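Side-chain contacts in trypsin-resistant surface T6 protein (Streptococcus pyogenes serotype M6, PDB 4P0D), which is the backbone pilin of a Gram-positive surface pilus, probably polymerised by sortase into the shaft: residues V226-N230 against T231-I235; L245-Y249 against D250-S254. The protein carries 1 engineered substitution. All blocks are in the same frame, centred on the assembly; numbering follows the deposited sequence. Where two conformers were deposited one is given.

Interaction 1: V226-N230 against T231-I235; sequences VMVEN and TKIGI
Val-226 and Ile-233 meet on the inner face of this hairpin, where Val-226 CG1 lies 3.7 Å from Ile-233 CG1. The Ile-233 side chain crosses both valines at a slant, and its terminal CD1 reaches Val-228 CG2 at 4.1 Å. Ile-233 CG1 sits between its own backbone N and carbonyl carbon (chi1 63°), which brings this branch under the valines. On the other face the Met-227 chain, bent at chi2 and chi3, curls back so that SD lies 3.7 Å from Lys-232 CB. The motif is a beta hairpin with a two-residue loop, closed by a type I' turn, with Glu-229 and Asn-230 both in left-handed backbone conformations. Thr-231 N reaches Val-228 O at 2.7 Å, and Val-228 N returns a bond to Thr-231 O. Further down, Val-226 O accepts Ile-233 N almost head-on at 2.9 Å, whereas Val-226 N donates to Gly-234 O. At the turn a water links Glu-229 OE2, to which it donates at 2.7 Å, with Thr-231 OG1. The same carboxylate forms salt bridges to Lys-216 and Lys-214, which probably steady it beside the turn. Behind the apolar face, Trp-213 packs on Val-228 and Ile-233, and Val-211 and Ala-218 on Val-226.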
ATOM      1  N   VAL A 226      10.376  15.286   8.199  1.00 13.39           N
ATOM      2  CA  VAL A 226      10.799  14.060   8.851  1.00 13.54           C
ATOM      3  C   VAL A 226      12.267  14.248   9.221  1.00 13.93           C
ATOM      4  O   VAL A 226      13.141  14.238   8.340  1.00 14.06           O
ATOM      5  CB  VAL A 226      10.645  12.868   7.902  1.00 13.70           C
ATOM      6  CG1 VAL A 226      11.028  11.570   8.610  1.00 13.84           C
ATOM      7  CG2 VAL A 226       9.221  12.808   7.372  1.00 13.62           C
ATOM      8  N   MET A 227      12.531  14.433  10.515  1.00 14.00           N
ATOM      9  CA  MET A 227      13.875  14.785  10.993  1.00 14.51           C
ATOM     10  C   MET A 227      14.538  13.635  11.740  1.00 14.66           C
ATOM     11  O   MET A 227      13.951  13.091  12.675  1.00 14.27           O
ATOM     12  CB  MET A 227      13.786  15.992  11.944  1.00 14.97           C
ATOM     13  CG  MET A 227      13.098  17.230  11.360  1.00 15.26           C
ATOM     14  SD  MET A 227      13.863  17.871   9.861  1.00 16.40           S
ATOM     15  CE  MET A 227      15.459  18.372  10.520  1.00 16.52           C
ATOM     16  N   VAL A 228      15.746  13.271  11.326  1.00 15.54           N
ATOM     17  CA  VAL A 228      16.611  12.352  12.067  1.00 17.37           C
ATOM     18  C   VAL A 228      18.024  12.927  12.086  1.00 19.68           C
ATOM     19  O   VAL A 228      18.518  13.410  11.063  1.00 20.64           O
ATOM     20  CB  VAL A 228      16.697  10.939  11.435  1.00 17.84           C
ATOM     21  CG1 VAL A 228      17.401   9.967  12.383  1.00 18.78           C
ATOM     22  CG2 VAL A 228      15.324  10.403  11.096  1.00 18.47           C
ATOM     23  N   GLU A 229      18.679  12.856  13.235  1.00 21.43           N
ATOM     24  CA  GLU A 229      20.059  13.369  13.410  1.00 23.26           C
ATOM     25  C   GLU A 229      20.302  14.775  12.809  1.00 21.48           C
ATOM     26  O   GLU A 229      21.344  15.024  12.200  1.00 22.04           O
ATOM     27  CB  GLU A 229      21.141  12.330  12.963  1.00 24.80           C
ATOM     28  CG  GLU A 229      20.985  11.644  11.598  1.00 25.18           C
ATOM     29  CD  GLU A 229      22.015  10.526  11.355  1.00 25.44           C
ATOM     30  OE1 GLU A 229      22.200   9.658  12.222  1.00 24.91           O
ATOM     31  OE2 GLU A 229      22.643  10.496  10.276  1.00 24.88           O
ATOM     32  N   ASN A 230      19.344  15.687  13.045  1.00 19.65           N
ATOM     33  CA  ASN A 230      19.336  17.043  12.477  1.00 18.41           C
ATOM     34  C   ASN A 230      19.273  17.067  10.944  1.00 18.26           C
ATOM     35  O   ASN A 230      19.486  18.110  10.324  1.00 18.75           O
ATOM     36  CB  ASN A 230      20.529  17.903  12.985  1.00 18.02           C
ATOM     37  CG  ASN A 230      20.323  18.438  14.393  1.00 18.04           C
ATOM     38  OD1 ASN A 230      19.195  18.635  14.845  1.00 16.85           O
ATOM     39  ND2 ASN A 230      21.434  18.707  15.092  1.00 17.55           N
ATOM     40  N   THR A 231      18.976  15.927  10.341  1.00 17.94           N
ATOM     41  CA  THR A 231      18.854  15.809   8.902  1.00 18.45           C
ATOM     42  C   THR A 231      17.400  15.624   8.542  1.00 18.30           C
ATOM     43  O   THR A 231      16.705  14.812   9.139  1.00 18.89           O
ATOM     44  CB  THR A 231      19.640  14.595   8.387  1.00 18.29           C
ATOM     45  OG1 THR A 231      21.020  14.766   8.698  1.00 18.68           O
ATOM     46  CG2 THR A 231      19.481  14.417   6.882  1.00 18.60           C
ATOM     47  N   LYS A 232      16.943  16.367   7.558  1.00 18.40           N
ATOM     48  CA  LYS A 232      15.614  16.145   7.004  1.00 19.00           C
ATOM     49  C   LYS A 232      15.685  15.048   5.932  1.00 18.17           C
ATOM     50  O   LYS A 232      16.290  15.242   4.875  1.00 18.91           O
ATOM     51  CB  LYS A 232      15.097  17.442   6.397  1.00 20.27           C
ATOM     52  CG  LYS A 232      13.654  17.370   5.956  1.00 22.52           C
ATOM     53  CD  LYS A 232      13.341  18.413   4.897  1.00 25.51           C
ATOM     54  CE  LYS A 232      12.848  19.698   5.506  1.00 29.02           C
ATOM     55  NZ  LYS A 232      12.427  20.637   4.419  1.00 32.12           N
ATOM     56  N   ILE A 233      15.074  13.896   6.189  1.00 16.55           N
ATOM     57  CA  ILE A 233      15.131  12.804   5.217  1.00 15.84           C
ATOM     58  C   ILE A 233      13.877  12.721   4.353  1.00 15.67           C
ATOM     59  O   ILE A 233      13.815  11.928   3.412  1.00 15.35           O
ATOM     60  CB  ILE A 233      15.382  11.427   5.869  1.00 15.30           C
ATOM     61  CG1 ILE A 233      14.242  11.022   6.810  1.00 14.59           C
ATOM     62  CG2 ILE A 233      16.715  11.439   6.599  1.00 15.62           C
ATOM     63  CD1 ILE A 233      14.293   9.575   7.247  1.00 14.32           C
ATOM     64  N   GLY A 234      12.868  13.506   4.687  1.00 15.07           N
ATOM     65  CA  GLY A 234      11.652  13.514   3.919  1.00 15.07           C
ATOM     66  C   GLY A 234      10.631  14.472   4.500  1.00 15.85           C
ATOM     67  O   GLY A 234      10.910  15.187   5.459  1.00 16.15           O
ATOM     68  N   ILE A 235       9.449  14.473   3.902  1.00 16.17           N
ATOM     69  CA  ILE A 235       8.334  15.311   4.339  1.00 16.15           C
ATOM     70  C   ILE A 235       7.056  14.514   4.123  1.00 16.03           C
ATOM     71  O   ILE A 235       6.863  13.888   3.066  1.00 15.42           O
ATOM     72  CB  ILE A 235       8.229  16.620   3.540  1.00 17.10           C
ATOM     73  CG1 ILE A 235       9.554  17.390   3.546  1.00 18.19           C
ATOM     74  CG2 ILE A 235       7.149  17.522   4.114  1.00 16.62           C
ATOM     75  CD1 ILE A 235       9.468  18.676   2.762  1.00 19.22           C
TER
HETATM   76  O   HOH W   1      22.046  12.205   8.243  1.00 25.08           O

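Interaction 2: L245-Y249 against D250-S254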
ATOM      1  N   LEU A 245       4.315  10.667   1.559  1.00 15.29           N
ATOM      2  CA  LEU A 245       5.603  10.899   2.188  1.00 15.38           C
ATOM      3  C   LEU A 245       6.685  10.818   1.096  1.00 15.46           C
ATOM      4  O   LEU A 245       6.932   9.757   0.515  1.00 14.19           O
ATOM      5  CB  LEU A 245       5.857   9.895   3.317  1.00 16.36           C
ATOM      6  CG  LEU A 245       6.772  10.360   4.456  1.00 17.21           C
ATOM      7  CD1 LEU A 245       6.941   9.287   5.512  1.00 18.18           C
ATOM      8  CD2 LEU A 245       8.116  10.788   3.921  1.00 17.66           C
ATOM      9  N   SER A 246       7.309  11.954   0.812  1.00 15.37           N
ATOM     10  CA  SER A 246       8.349  12.017  -0.195  1.00 16.25           C
ATOM     11  C   SER A 246       9.674  12.053   0.527  1.00 16.77           C
ATOM     12  O   SER A 246       9.901  12.947   1.346  1.00 18.26           O
ATOM     13  CB  SER A 246       8.181  13.261  -1.089  1.00 15.82           C
ATOM     14  OG  SER A 246       9.218  13.338  -2.058  1.00 15.83           O
ATOM     15  N   PHE A 247      10.552  11.098   0.234  1.00 16.68           N
ATOM     16  CA  PHE A 247      11.892  11.107   0.830  1.00 16.59           C
ATOM     17  C   PHE A 247      12.906  11.792  -0.077  1.00 16.94           C
ATOM     18  O   PHE A 247      12.684  11.947  -1.277  1.00 16.12           O
ATOM     19  CB  PHE A 247      12.377   9.690   1.124  1.00 17.53           C
ATOM     20  CG  PHE A 247      11.608   8.984   2.212  1.00 17.18           C
ATOM     21  CD1 PHE A 247      11.886   9.230   3.547  1.00 17.44           C
ATOM     22  CD2 PHE A 247      10.636   8.045   1.893  1.00 17.41           C
ATOM     23  CE1 PHE A 247      11.200   8.572   4.547  1.00 17.59           C
ATOM     24  CE2 PHE A 247       9.946   7.377   2.891  1.00 17.27           C
ATOM     25  CZ  PHE A 247      10.216   7.650   4.215  1.00 17.46           C
ATOM     26  N   ILE A 248      14.017  12.198   0.528  1.00 16.49           N
ATOM     27  CA  ILE A 248      15.121  12.832  -0.167  1.00 17.55           C
ATOM     28  C   ILE A 248      16.203  11.783  -0.391  1.00 16.16           C
ATOM     29  O   ILE A 248      16.986  11.468   0.525  1.00 15.14           O
ATOM     30  CB  ILE A 248      15.662  14.023   0.662  1.00 18.98           C
ATOM     31  CG1 ILE A 248      14.501  14.966   1.000  1.00 20.27           C
ATOM     32  CG2 ILE A 248      16.804  14.720  -0.082  1.00 19.29           C
ATOM     33  CD1 ILE A 248      14.887  16.130   1.898  1.00 21.92           C
ATOM     34  N   TYR A 249      16.245  11.247  -1.615  1.00 16.01           N
ATOM     35  CA  TYR A 249      17.078  10.061  -1.936  1.00 15.94           C
ATOM     36  C   TYR A 249      18.482  10.109  -1.364  1.00 16.57           C
ATOM     37  O   TYR A 249      18.935   9.164  -0.697  1.00 16.18           O
ATOM     38  CB  TYR A 249      17.170   9.838  -3.450  1.00 15.30           C
ATOM     39  CG  TYR A 249      17.979   8.619  -3.836  1.00 15.00           C
ATOM     40  CD1 TYR A 249      17.400   7.352  -3.844  1.00 14.95           C
ATOM     41  CD2 TYR A 249      19.318   8.729  -4.218  1.00 15.57           C
ATOM     42  CE1 TYR A 249      18.119   6.242  -4.190  1.00 15.16           C
ATOM     43  CE2 TYR A 249      20.060   7.616  -4.573  1.00 15.42           C
ATOM     44  CZ  TYR A 249      19.452   6.376  -4.566  1.00 15.84           C
ATOM     45  OH  TYR A 249      20.142   5.253  -4.941  1.00 15.78           O
ATOM     46  N   ASP A 250      19.173  11.211  -1.636  1.00 18.63           N
ATOM     47  CA  ASP A 250      20.564  11.357  -1.224  1.00 21.06           C
ATOM     48  C   ASP A 250      20.720  11.266   0.304  1.00 21.25           C
ATOM     49  O   ASP A 250      21.686  10.653   0.782  1.00 24.16           O
ATOM     50  CB  ASP A 250      21.175  12.645  -1.795  1.00 22.82           C
ATOM     51  CG  ASP A 250      21.357  12.588  -3.313  1.00 24.98           C
ATOM     52  OD1 ASP A 250      21.456  11.481  -3.870  1.00 25.49           O
ATOM     53  OD2 ASP A 250      21.407  13.653  -3.959  1.00 26.95           O
ATOM     54  N   SER A 251      19.759  11.818   1.056  0.70 20.26           N
ATOM     55  CA  SER A 251      19.815  11.813   2.527  0.70 19.77           C
ATOM     56  C   SER A 251      19.652  10.426   3.165  0.70 19.48           C
ATOM     57  O   SER A 251      19.930  10.250   4.353  0.70 18.00           O
ATOM     58  CB  SER A 251      18.739  12.740   3.108  0.70 20.71           C
ATOM     59  OG  SER A 251      17.464  12.105   3.107  0.70 20.42           O
ATOM     60  N   LEU A 252      19.174   9.454   2.392  1.00 19.14           N
ATOM     61  CA  LEU A 252      18.929   8.104   2.919  1.00 18.58           C
ATOM     62  C   LEU A 252      20.185   7.248   3.043  1.00 19.19           C
ATOM     63  O   LEU A 252      20.180   6.240   3.764  1.00 17.76           O
ATOM     64  CB  LEU A 252      17.874   7.376   2.091  1.00 18.29           C
ATOM     65  CG  LEU A 252      16.492   8.033   1.996  1.00 17.58           C
ATOM     66  CD1 LEU A 252      15.525   7.136   1.229  1.00 17.52           C
ATOM     67  CD2 LEU A 252      15.928   8.373   3.370  1.00 17.59           C
ATOM     68  N   GLU A 253      21.272   7.641   2.370  1.00 20.11           N
ATOM     69  CA  GLU A 253      22.532   6.883   2.430  1.00 21.12           C
ATOM     70  C   GLU A 253      22.302   5.406   2.071  1.00 21.16           C
ATOM     71  O   GLU A 253      22.848   4.519   2.714  1.00 20.12           O
ATOM     72  CB  GLU A 253      23.182   6.994   3.829  1.00 23.27           C
ATOM     73  CG  GLU A 253      23.572   8.399   4.241  1.00 24.05           C
ATOM     74  CD  GLU A 253      23.857   8.547   5.721  1.00 26.60           C
ATOM     75  OE1 GLU A 253      24.092   7.547   6.449  1.00 28.67           O
ATOM     76  OE2 GLU A 253      23.845   9.702   6.168  1.00 28.25           O
ATOM     77  N   SER A 254      21.444   5.161   1.086  1.00 21.28           N
ATOM     78  CA  SER A 254      21.103   3.803   0.630  1.00 22.25           C
ATOM     79  C   SER A 254      20.546   2.865   1.719  1.00 21.63           C
ATOM     80  O   SER A 254      20.641   1.645   1.598  1.00 21.28           O
ATOM     81  CB  SER A 254      22.316   3.153  -0.049  1.00 24.16           C
ATOM     82  OG  SER A 254      22.928   4.048  -0.970  1.00 25.02           O
TER
HETATM   83  O   HOH W   2      20.070   6.847  -0.935  1.00 21.21           O
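Ser-251 folds back on Ile-248 in a short, irregular helical turn that follows strand 242-247 of the Cna-B-like, Ig-like domain. The tight part of this contact starts at Ile-248 O, which takes two bonds from one residue: in the conformer described, Ser-251 OG donates at 2.7 Å, lying in the carbonyl plane on a lone pair, while Ser-251 N adds a weak bond at 2.8 Å. The hydroxyl gets there because OG stands between the backbone N and the carbonyl carbon (chi1 80°). Tyr-249 O receives Leu-252 N at 3.1 Å from well above the carbonyl plane. The buried Leu-252 points toward Phe-247 and crosses it at about a right angle, its CD1 4.1 Å from Phe-247 CB. Leu-245 CD2 lies over the centre of one face of the Phe-247 ring, and Ile-233 touches Leu-252 from the neighbouring strand.

The outer part is looser and polar. Asp-250 OD1 comes to the edge of the Tyr-249 ring, near its plane and 3.5 Å from CD2, with the carboxylate tilted 67° to the ring. That oxygen also forms a salt bridge with Lys-190, and Tyr-249 OH is held by Tyr-183 N. A water over the centre of one face of the Tyr-249 ring donates to Tyr-249 O at 2.6 Å and accepts from Ser-254 N at 3.0 Å.

Overall arrangement
Interactions 1 and 2 come one after the other along the chain, with centres about 9 Å apart, inside the Cna-B-like domain. The hairpin of residues 226-235 runs on as strand 231-238, which pairs antiparallel with strand 242-247, the strand that leads into the turn of 245-254. Backbone bonds probably join them directly: Ile-248 N to Ile-233 O, and Ser-246 N to Ile-235 O. Ile-233 is one shared residue, facing the hairpin valines on one hand and touching Ser-251 and Leu-252 on the other. Trp-213, behind the hairpin, also bonds through NE1 to Leu-252 O. The two local contacts thus lie side by side on adjacent strands of this pilin domain, joined by backbone bonds and shared packing.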